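Local atomic coordinates of 361aa long hypothetical D-aminopeptidase (Pyrococcus horikoshii, PDB entry 2DRH), a protein that is of unproven function but is probably an aminopeptidase of the S58 peptidase family. Residues L215-W229 with L344-R358. Residues are numbered along the deposited sequence; the frame is centred on the assembly and turned at random.
Sequences LTIAGVPVGLELKNW and LPKEELLRIMRRYGR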
ATOM      1  N   LEU A 215      -2.390  15.742  25.812  1.00 24.59           N
ATOM      2  CA  LEU A 215      -3.421  14.967  26.499  1.00 24.29           C
ATOM      3  C   LEU A 215      -4.828  15.562  26.454  1.00 25.54           C
ATOM      4  O   LEU A 215      -5.093  16.653  26.971  1.00 25.06           O
ATOM      5  CB  LEU A 215      -2.998  14.708  27.953  1.00 22.40           C
ATOM      6  CG  LEU A 215      -3.915  13.811  28.803  1.00 25.20           C
ATOM      7  CD1 LEU A 215      -4.169  12.477  28.107  1.00 21.48           C
ATOM      8  CD2 LEU A 215      -3.274  13.590  30.162  1.00 21.16           C
ATOM      9  N   THR A 216      -5.732  14.815  25.828  1.00 25.21           N
ATOM     10  CA  THR A 216      -7.120  15.222  25.691  1.00 24.46           C
ATOM     11  C   THR A 216      -8.003  14.102  26.231  1.00 24.15           C
ATOM     12  O   THR A 216      -7.963  12.981  25.724  1.00 21.20           O
ATOM     13  CB  THR A 216      -7.458  15.457  24.216  1.00 24.50           C
ATOM     14  OG1 THR A 216      -6.462  16.314  23.641  1.00 23.54           O
ATOM     15  CG2 THR A 216      -8.834  16.103  24.077  1.00 24.52           C
ATOM     16  N   ILE A 217      -8.789  14.398  27.264  1.00 23.08           N
ATOM     17  CA  ILE A 217      -9.658  13.382  27.854  1.00 23.36           C
ATOM     18  C   ILE A 217     -11.120  13.761  27.722  1.00 22.93           C
ATOM     19  O   ILE A 217     -11.592  14.684  28.377  1.00 24.46           O
ATOM     20  CB  ILE A 217      -9.330  13.147  29.349  1.00 21.59           C
ATOM     21  CG1 ILE A 217      -7.881  12.671  29.495  1.00 19.70           C
ATOM     22  CG2 ILE A 217     -10.278  12.103  29.934  1.00 20.34           C
ATOM     23  CD1 ILE A 217      -7.471  12.348  30.922  1.00 18.55           C
ATOM     24  N   ALA A 218     -11.827  13.038  26.864  1.00 24.07           N
ATOM     25  CA  ALA A 218     -13.238  13.299  26.627  1.00 25.39           C
ATOM     26  C   ALA A 218     -13.410  14.748  26.196  1.00 25.82           C
ATOM     27  O   ALA A 218     -14.341  15.425  26.623  1.00 27.24           O
ATOM     28  CB  ALA A 218     -14.057  13.014  27.891  1.00 24.78           C
ATOM     29  N   GLY A 219     -12.486  15.218  25.362  1.00 27.25           N
ATOM     30  CA  GLY A 219     -12.549  16.581  24.855  1.00 27.34           C
ATOM     31  C   GLY A 219     -11.896  17.660  25.702  1.00 27.94           C
ATOM     32  O   GLY A 219     -11.653  18.770  25.221  1.00 26.63           O
ATOM     33  N   VAL A 220     -11.606  17.342  26.958  1.00 28.46           N
ATOM     34  CA  VAL A 220     -10.994  18.302  27.873  1.00 28.39           C
ATOM     35  C   VAL A 220      -9.467  18.283  27.777  1.00 27.40           C
ATOM     36  O   VAL A 220      -8.847  17.227  27.896  1.00 26.71           O
ATOM     37  CB  VAL A 220     -11.411  18.000  29.333  1.00 29.56           C
ATOM     38  CG1 VAL A 220     -10.826  19.047  30.274  1.00 31.30           C
ATOM     39  CG2 VAL A 220     -12.937  17.968  29.442  1.00 28.66           C
ATOM     40  N   PRO A 221      -8.843  19.455  27.556  1.00 27.06           N
ATOM     41  CA  PRO A 221      -7.382  19.537  27.450  1.00 27.04           C
ATOM     42  C   PRO A 221      -6.682  19.304  28.791  1.00 28.32           C
ATOM     43  O   PRO A 221      -5.990  20.183  29.317  1.00 29.47           O
ATOM     44  CB  PRO A 221      -7.154  20.942  26.896  1.00 27.19           C
ATOM     45  CG  PRO A 221      -8.305  21.716  27.452  1.00 25.61           C
ATOM     46  CD  PRO A 221      -9.465  20.761  27.280  1.00 26.14           C
ATOM     47  N   VAL A 222      -6.872  18.101  29.326  1.00 27.79           N
ATOM     48  CA  VAL A 222      -6.296  17.700  30.599  1.00 27.26           C
ATOM     49  C   VAL A 222      -4.777  17.860  30.619  1.00 28.55           C
ATOM     50  O   VAL A 222      -4.180  18.034  31.676  1.00 30.62           O
ATOM     51  CB  VAL A 222      -6.655  16.234  30.917  1.00 24.93           C
ATOM     52  CG1 VAL A 222      -6.010  15.813  32.220  1.00 25.24           C
ATOM     53  CG2 VAL A 222      -8.178  16.070  30.986  1.00 24.43           C
ATOM     54  N   GLY A 223      -4.157  17.801  29.449  1.00 29.56           N
ATOM     55  CA  GLY A 223      -2.713  17.946  29.374  1.00 31.02           C
ATOM     56  C   GLY A 223      -2.243  19.326  29.790  1.00 31.45           C
ATOM     57  O   GLY A 223      -1.296  19.456  30.571  1.00 31.27           O
ATOM     58  N   LEU A 224      -2.901  20.359  29.268  1.00 32.14           N
ATOM     59  CA  LEU A 224      -2.554  21.740  29.595  1.00 33.91           C
ATOM     60  C   LEU A 224      -2.840  22.080  31.054  1.00 33.95           C
ATOM     61  O   LEU A 224      -2.042  22.749  31.718  1.00 33.68           O
ATOM     62  CB  LEU A 224      -3.317  22.700  28.687  1.00 36.46           C
ATOM     63  CG  LEU A 224      -2.862  22.707  27.230  1.00 39.36           C
ATOM     64  CD1 LEU A 224      -3.773  23.611  26.416  1.00 40.68           C
ATOM     65  CD2 LEU A 224      -1.412  23.180  27.153  1.00 40.71           C
ATOM     66  N   GLU A 225      -3.980  21.617  31.555  1.00 32.77           N
ATOM     67  CA  GLU A 225      -4.349  21.872  32.939  1.00 31.75           C
ATOM     68  C   GLU A 225      -3.319  21.278  33.900  1.00 30.34           C
ATOM     69  O   GLU A 225      -3.138  21.770  35.013  1.00 30.41           O
ATOM     70  CB  GLU A 225      -5.732  21.285  33.237  1.00 33.09           C
ATOM     71  CG  GLU A 225      -6.900  22.021  32.583  1.00 34.58           C
ATOM     72  CD  GLU A 225      -7.001  23.483  33.010  1.00 35.74           C
ATOM     73  OE1 GLU A 225      -6.660  23.802  34.172  1.00 35.63           O
ATOM     74  OE2 GLU A 225      -7.438  24.315  32.188  1.00 36.07           O
ATOM     75  N   LEU A 226      -2.641  20.219  33.471  1.00 29.59           N
ATOM     76  CA  LEU A 226      -1.642  19.571  34.314  1.00 28.95           C
ATOM     77  C   LEU A 226      -0.213  19.804  33.814  1.00 28.42           C
ATOM     78  O   LEU A 226       0.678  19.000  34.071  1.00 26.98           O
ATOM     79  CB  LEU A 226      -1.941  18.067  34.419  1.00 26.85           C
ATOM     80  CG  LEU A 226      -3.093  17.677  35.364  1.00 28.60           C
ATOM     81  CD1 LEU A 226      -4.371  18.390  34.968  1.00 28.54           C
ATOM     82  CD2 LEU A 226      -3.302  16.171  35.335  1.00 27.21           C
ATOM     83  N   LYS A 227      -0.013  20.910  33.102  1.00 30.09           N
ATOM     84  CA  LYS A 227       1.295  21.287  32.562  1.00 33.17           C
ATOM     85  C   LYS A 227       2.447  21.072  33.537  1.00 34.19           C
ATOM     86  O   LYS A 227       3.411  20.366  33.248  1.00 34.93           O
ATOM     87  CB  LYS A 227       1.310  22.770  32.196  1.00 35.10           C
ATOM     88  CG  LYS A 227       0.651  23.151  30.897  1.00 38.68           C
ATOM     89  CD  LYS A 227       0.279  24.632  30.917  1.00 40.52           C
ATOM     90  CE  LYS A 227       1.438  25.505  31.391  1.00 41.85           C
ATOM     91  NZ  LYS A 227       2.661  25.309  30.562  1.00 44.97           N
ATOM     92  N   ASN A 228       2.329  21.704  34.695  1.00 35.66           N
ATOM     93  CA  ASN A 228       3.366  21.673  35.718  1.00 36.51           C
ATOM     94  C   ASN A 228       3.463  20.450  36.624  1.00 37.05           C
ATOM     95  O   ASN A 228       4.340  20.397  37.493  1.00 37.42           O
ATOM     96  CB  ASN A 228       3.241  22.941  36.561  1.00 37.13           C
ATOM     97  CG  ASN A 228       3.369  24.203  35.724  1.00 37.99           C
ATOM     98  OD1 ASN A 228       2.642  25.177  35.928  1.00 39.33           O
ATOM     99  ND2 ASN A 228       4.300  24.191  34.775  1.00 38.75           N
ATOM    100  N   TRP A 229       2.584  19.470  36.443  1.00 35.63           N
ATOM    101  CA  TRP A 229       2.660  18.275  37.275  1.00 34.72           C
ATOM    102  C   TRP A 229       4.035  17.650  37.005  1.00 34.82           C
ATOM    103  O   TRP A 229       4.462  17.546  35.858  1.00 35.48           O
ATOM    104  CB  TRP A 229       1.532  17.303  36.925  1.00 34.75           C
ATOM    105  CG  TRP A 229       1.328  16.241  37.960  1.00 34.72           C
ATOM    106  CD1 TRP A 229       1.951  15.029  38.029  1.00 35.21           C
ATOM    107  CD2 TRP A 229       0.485  16.326  39.115  1.00 35.24           C
ATOM    108  NE1 TRP A 229       1.549  14.351  39.157  1.00 34.13           N
ATOM    109  CE2 TRP A 229       0.650  15.124  39.842  1.00 35.59           C
ATOM    110  CE3 TRP A 229      -0.393  17.302  39.608  1.00 35.59           C
ATOM    111  CZ2 TRP A 229      -0.033  14.873  41.042  1.00 35.65           C
ATOM    112  CZ3 TRP A 229      -1.072  17.052  40.802  1.00 35.86           C
ATOM    113  CH2 TRP A 229      -0.887  15.845  41.504  1.00 35.19           C
ATOM    114  N   LEU A 344      -1.153   9.607  36.362  1.00 27.58           N
ATOM    115  CA  LEU A 344      -2.094  10.707  36.192  1.00 27.04           C
ATOM    116  C   LEU A 344      -2.917  10.872  37.473  1.00 26.42           C
ATOM    117  O   LEU A 344      -3.607   9.945  37.894  1.00 29.24           O
ATOM    118  CB  LEU A 344      -3.023  10.398  35.018  1.00 27.03           C
ATOM    119  CG  LEU A 344      -4.045  11.444  34.581  1.00 25.58           C
ATOM    120  CD1 LEU A 344      -3.332  12.639  33.949  1.00 24.20           C
ATOM    121  CD2 LEU A 344      -5.001  10.802  33.583  1.00 25.89           C
ATOM    122  N   PRO A 345      -2.852  12.052  38.114  1.00 26.43           N
ATOM    123  CA  PRO A 345      -3.607  12.306  39.350  1.00 24.88           C
ATOM    124  C   PRO A 345      -5.125  12.264  39.136  1.00 24.53           C
ATOM    125  O   PRO A 345      -5.720  13.218  38.638  1.00 21.32           O
ATOM    126  CB  PRO A 345      -3.109  13.687  39.774  1.00 24.22           C
ATOM    127  CG  PRO A 345      -2.766  14.336  38.465  1.00 24.67           C
ATOM    128  CD  PRO A 345      -2.038  13.225  37.753  1.00 26.45           C
ATOM    129  N   LYS A 346      -5.742  11.157  39.548  1.00 25.67           N
ATOM    130  CA  LYS A 346      -7.178  10.945  39.371  1.00 27.34           C
ATOM    131  C   LYS A 346      -8.134  11.924  40.057  1.00 29.02           C
ATOM    132  O   LYS A 346      -9.172  12.269  39.488  1.00 28.96           O
ATOM    133  CB  LYS A 346      -7.520   9.499  39.748  1.00 27.92           C
ATOM    134  CG  LYS A 346      -6.910   8.484  38.779  1.00 29.04           C
ATOM    135  CD  LYS A 346      -7.158   7.030  39.189  1.00 31.32           C
ATOM    136  CE  LYS A 346      -6.308   6.624  40.385  1.00 33.90           C
ATOM    137  NZ  LYS A 346      -4.842   6.751  40.122  1.00 34.22           N
ATOM    138  N   GLU A 347      -7.805  12.372  41.267  1.00 31.00           N
ATOM    139  CA  GLU A 347      -8.664  13.327  41.968  1.00 32.03           C
ATOM    140  C   GLU A 347      -8.537  14.687  41.291  1.00 31.55           C
ATOM    141  O   GLU A 347      -9.482  15.467  41.248  1.00 30.41           O
ATOM    142  CB  GLU A 347      -8.267  13.445  43.439  1.00 33.01           C
ATOM    143  CG  GLU A 347      -8.602  12.222  44.270  1.00 38.62           C
ATOM    144  CD  GLU A 347     -10.071  11.845  44.190  1.00 41.20           C
ATOM    145  OE1 GLU A 347     -10.930  12.745  44.322  1.00 43.18           O
ATOM    146  OE2 GLU A 347     -10.369  10.646  44.003  1.00 43.93           O
ATOM    147  N   GLU A 348      -7.350  14.961  40.765  1.00 32.67           N
ATOM    148  CA  GLU A 348      -7.086  16.209  40.066  1.00 32.25           C
ATOM    149  C   GLU A 348      -7.909  16.138  38.781  1.00 32.59           C
ATOM    150  O   GLU A 348      -8.581  17.099  38.391  1.00 32.10           O
ATOM    151  CB  GLU A 348      -5.599  16.295  39.733  1.00 32.16           C
ATOM    152  CG  GLU A 348      -5.093  17.682  39.431  1.00 33.86           C
ATOM    153  CD  GLU A 348      -5.120  18.576  40.646  1.00 34.36           C
ATOM    154  OE1 GLU A 348      -4.634  18.141  41.712  1.00 35.22           O
ATOM    155  OE2 GLU A 348      -5.620  19.714  40.536  1.00 36.62           O
ATOM    156  N   LEU A 349      -7.854  14.978  38.136  1.00 31.95           N
ATOM    157  CA  LEU A 349      -8.582  14.740  36.897  1.00 32.46           C
ATOM    158  C   LEU A 349     -10.080  14.970  37.081  1.00 32.96           C
ATOM    159  O   LEU A 349     -10.736  15.512  36.193  1.00 33.39           O
ATOM    160  CB  LEU A 349      -8.326  13.310  36.407  1.00 30.89           C
ATOM    161  CG  LEU A 349      -9.170  12.782  35.248  1.00 31.02           C
ATOM    162  CD1 LEU A 349      -9.034  13.692  34.043  1.00 30.54           C
ATOM    163  CD2 LEU A 349      -8.729  11.372  34.910  1.00 30.15           C
ATOM    164  N   LEU A 350     -10.621  14.559  38.227  1.00 33.24           N
ATOM    165  CA  LEU A 350     -12.044  14.752  38.490  1.00 34.13           C
ATOM    166  C   LEU A 350     -12.356  16.239  38.596  1.00 34.68           C
ATOM    167  O   LEU A 350     -13.395  16.700  38.122  1.00 35.70           O
ATOM    168  CB  LEU A 350     -12.460  14.044  39.778  1.00 34.08           C
ATOM    169  CG  LEU A 350     -12.602  12.522  39.691  1.00 34.88           C
ATOM    170  CD1 LEU A 350     -13.019  11.974  41.046  1.00 33.97           C
ATOM    171  CD2 LEU A 350     -13.633  12.162  38.631  1.00 35.02           C
ATOM    172  N   ARG A 351     -11.445  16.981  39.216  1.00 34.68           N
ATOM    173  CA  ARG A 351     -11.601  18.422  39.375  1.00 34.76           C
ATOM    174  C   ARG A 351     -11.632  19.124  38.013  1.00 34.22           C
ATOM    175  O   ARG A 351     -12.495  19.966  37.760  1.00 33.98           O
ATOM    176  CB  ARG A 351     -10.447  18.977  40.212  1.00 35.01           C
ATOM    177  CG  ARG A 351     -10.409  20.486  40.296  1.00 33.93           C
ATOM    178  CD  ARG A 351      -9.180  20.956  41.059  1.00 34.43           C
ATOM    179  NE  ARG A 351      -7.949  20.815  40.282  1.00 32.59           N
ATOM    180  CZ  ARG A 351      -7.582  21.623  39.291  1.00 31.42           C
ATOM    181  NH1 ARG A 351      -8.345  22.646  38.934  1.00 28.78           N
ATOM    182  NH2 ARG A 351      -6.433  21.413  38.663  1.00 33.56           N
ATOM    183  N   ILE A 352     -10.687  18.782  37.141  1.00 33.53           N
ATOM    184  CA  ILE A 352     -10.635  19.400  35.818  1.00 33.62           C
ATOM    185  C   ILE A 352     -11.877  19.079  34.995  1.00 33.36           C
ATOM    186  O   ILE A 352     -12.458  19.965  34.371  1.00 31.96           O
ATOM    187  CB  ILE A 352      -9.378  18.961  35.026  1.00 32.84           C
ATOM    188  CG1 ILE A 352      -8.146  19.726  35.525  1.00 33.33           C
ATOM    189  CG2 ILE A 352      -9.563  19.245  33.542  1.00 33.17           C
ATOM    190  CD1 ILE A 352      -7.290  18.965  36.493  1.00 32.61           C
ATOM    191  N   MET A 353     -12.280  17.813  34.997  1.00 35.22           N
ATOM    192  CA  MET A 353     -13.461  17.403  34.251  1.00 36.62           C
ATOM    193  C   MET A 353     -14.667  18.205  34.731  1.00 36.83           C
ATOM    194  O   MET A 353     -15.496  18.623  33.929  1.00 36.05           O
ATOM    195  CB  MET A 353     -13.712  15.900  34.423  1.00 37.43           C
ATOM    196  CG  MET A 353     -12.618  14.995  33.830  1.00 37.44           C
ATOM    197  SD  MET A 353     -12.206  15.299  32.072  1.00 38.38           S
ATOM    198  CE  MET A 353     -13.559  14.430  31.240  1.00 35.76           C
ATOM    199  N   ARG A 354     -14.756  18.430  36.038  1.00 39.77           N
ATOM    200  CA  ARG A 354     -15.860  19.205  36.599  1.00 41.99           C
ATOM    201  C   ARG A 354     -15.815  20.670  36.160  1.00 42.67           C
ATOM    202  O   ARG A 354     -16.851  21.258  35.859  1.00 43.63           O
ATOM    203  CB  ARG A 354     -15.863  19.124  38.129  1.00 42.49           C
ATOM    204  CG  ARG A 354     -16.636  17.934  38.690  1.00 44.12           C
ATOM    205  CD  ARG A 354     -16.952  18.134  40.169  1.00 44.21           C
ATOM    206  NE  ARG A 354     -15.762  18.042  41.007  1.00 44.30           N
ATOM    207  CZ  ARG A 354     -15.340  16.920  41.582  1.00 45.56           C
ATOM    208  NH1 ARG A 354     -16.017  15.790  41.417  1.00 45.19           N
ATOM    209  NH2 ARG A 354     -14.235  16.928  42.318  1.00 44.78           N
ATOM    210  N   ARG A 355     -14.622  21.255  36.124  1.00 43.31           N
ATOM    211  CA  ARG A 355     -14.475  22.646  35.703  1.00 44.98           C
ATOM    212  C   ARG A 355     -14.985  22.838  34.273  1.00 46.02           C
ATOM    213  O   ARG A 355     -15.411  23.929  33.898  1.00 46.87           O
ATOM    214  CB  ARG A 355     -13.008  23.083  35.781  1.00 46.05           C
ATOM    215  CG  ARG A 355     -12.749  24.476  35.203  1.00 48.45           C
ATOM    216  CD  ARG A 355     -11.256  24.788  35.081  1.00 50.68           C
ATOM    217  NE  ARG A 355     -10.623  25.090  36.365  1.00 51.23           N
ATOM    218  CZ  ARG A 355     -10.881  26.178  37.088  1.00 53.09           C
ATOM    219  NH1 ARG A 355     -11.760  27.073  36.654  1.00 53.60           N
ATOM    220  NH2 ARG A 355     -10.258  26.373  38.246  1.00 52.27           N
ATOM    221  N   TYR A 356     -14.934  21.779  33.472  1.00 46.76           N
ATOM    222  CA  TYR A 356     -15.401  21.861  32.095  1.00 47.12           C
ATOM    223  C   TYR A 356     -16.780  21.234  31.923  1.00 49.08           C
ATOM    224  O   TYR A 356     -17.159  20.832  30.823  1.00 48.59           O
ATOM    225  CB  TYR A 356     -14.397  21.201  31.151  1.00 45.37           C
ATOM    226  CG  TYR A 356     -13.130  22.006  30.960  1.00 44.98           C
ATOM    227  CD1 TYR A 356     -12.154  22.064  31.956  1.00 44.78           C
ATOM    228  CD2 TYR A 356     -12.912  22.719  29.783  1.00 44.27           C
ATOM    229  CE1 TYR A 356     -10.987  22.812  31.779  1.00 43.79           C
ATOM    230  CE2 TYR A 356     -11.757  23.471  29.596  1.00 44.33           C
ATOM    231  CZ  TYR A 356     -10.798  23.513  30.594  1.00 44.38           C
ATOM    232  OH  TYR A 356      -9.654  24.252  30.390  1.00 43.15           O
ATOM    233  N   GLY A 357     -17.525  21.163  33.022  1.00 51.32           N
ATOM    234  CA  GLY A 357     -18.866  20.608  32.994  1.00 53.94           C
ATOM    235  C   GLY A 357     -19.002  19.260  32.315  1.00 55.95           C
ATOM    236  O   GLY A 357     -19.916  19.057  31.514  1.00 56.28           O
ATOM    237  N   ARG A 358     -18.102  18.335  32.636  1.00 57.81           N
ATOM    238  CA  ARG A 358     -18.138  16.999  32.050  1.00 59.90           C
ATOM    239  C   ARG A 358     -17.796  15.939  33.085  1.00 61.20           C
ATOM    240  O   ARG A 358     -16.642  15.526  33.198  1.00 61.76           O
ATOM    241  CB  ARG A 358     -17.145  16.895  30.897  1.00 60.79           C
ATOM    242  CG  ARG A 358     -17.344  17.917  29.811  1.00 61.49           C
ATOM    243  CD  ARG A 358     -16.350  17.694  28.699  1.00 62.33           C
ATOM    244  NE  ARG A 358     -16.370  18.787  27.738  1.00 63.21           N
ATOM    245  CZ  ARG A 358     -15.542  18.885  26.708  1.00 63.79           C
ATOM    246  NH1 ARG A 358     -14.626  17.951  26.502  1.00 64.38           N
ATOM    247  NH2 ARG A 358     -15.627  19.919  25.886  1.00 65.62           N
TER
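Val220 and Ile352 meet at the middle of an apolar seam between the loop and short helix of 215-229 and helix 346-355. CG1 of Val220 lies 3.5 Å from CG2 of Ile352. The same CG1 sits over one face of the Tyr356 ring, a CH-pi contact 3.9 Å from the centroid. Ile352 also packs its CG1 along the aliphatic part of Glu225. Its CD1 presses on CD1 of Leu226 at 3.3 Å, a tight fit. Deeper in, Ile217 CD1 meets Leu349 CD1 tip to tip at 3.7 Å. Met353 is bent at both chi2 and chi3, which brings its CE to 3.7 Å from CB of Ala218.

Trp229 and Pro345 form a second CH-pi contact. CG of Pro345 stands 3.6 Å from the centroid of the six-membered ring, 5° off the normal. The indole gets there with CG anti to the backbone N (chi1 -165°). With an alanine in place of Trp229, the Pro345 ring would probably lose its aromatic cover, with a gap opening above it.

A type I' turn, Ile217 to Val220, leads into helix 222-225, and a Schellman motif with Gly357 as C-prime residue ends helix 346-355. The apolar seam joins helix 346-355, the last helix of the chain, to the loop 215-221 and helix 222-225; Ile217 and Leu349 also touch helix 309-328. At the far end, Tyr356 packs on Tyr356 of the second subunit.

Polar contacts are few. Tyr356 OH donates to Glu225 OE2 at 2.9 Å, on the anti side of the carboxylate and 32° out of its plane. Within helix 346-355, Arg351 grips Glu348 side-on: NE and NH2 both bond to OE2, with NE at 2.6 Å.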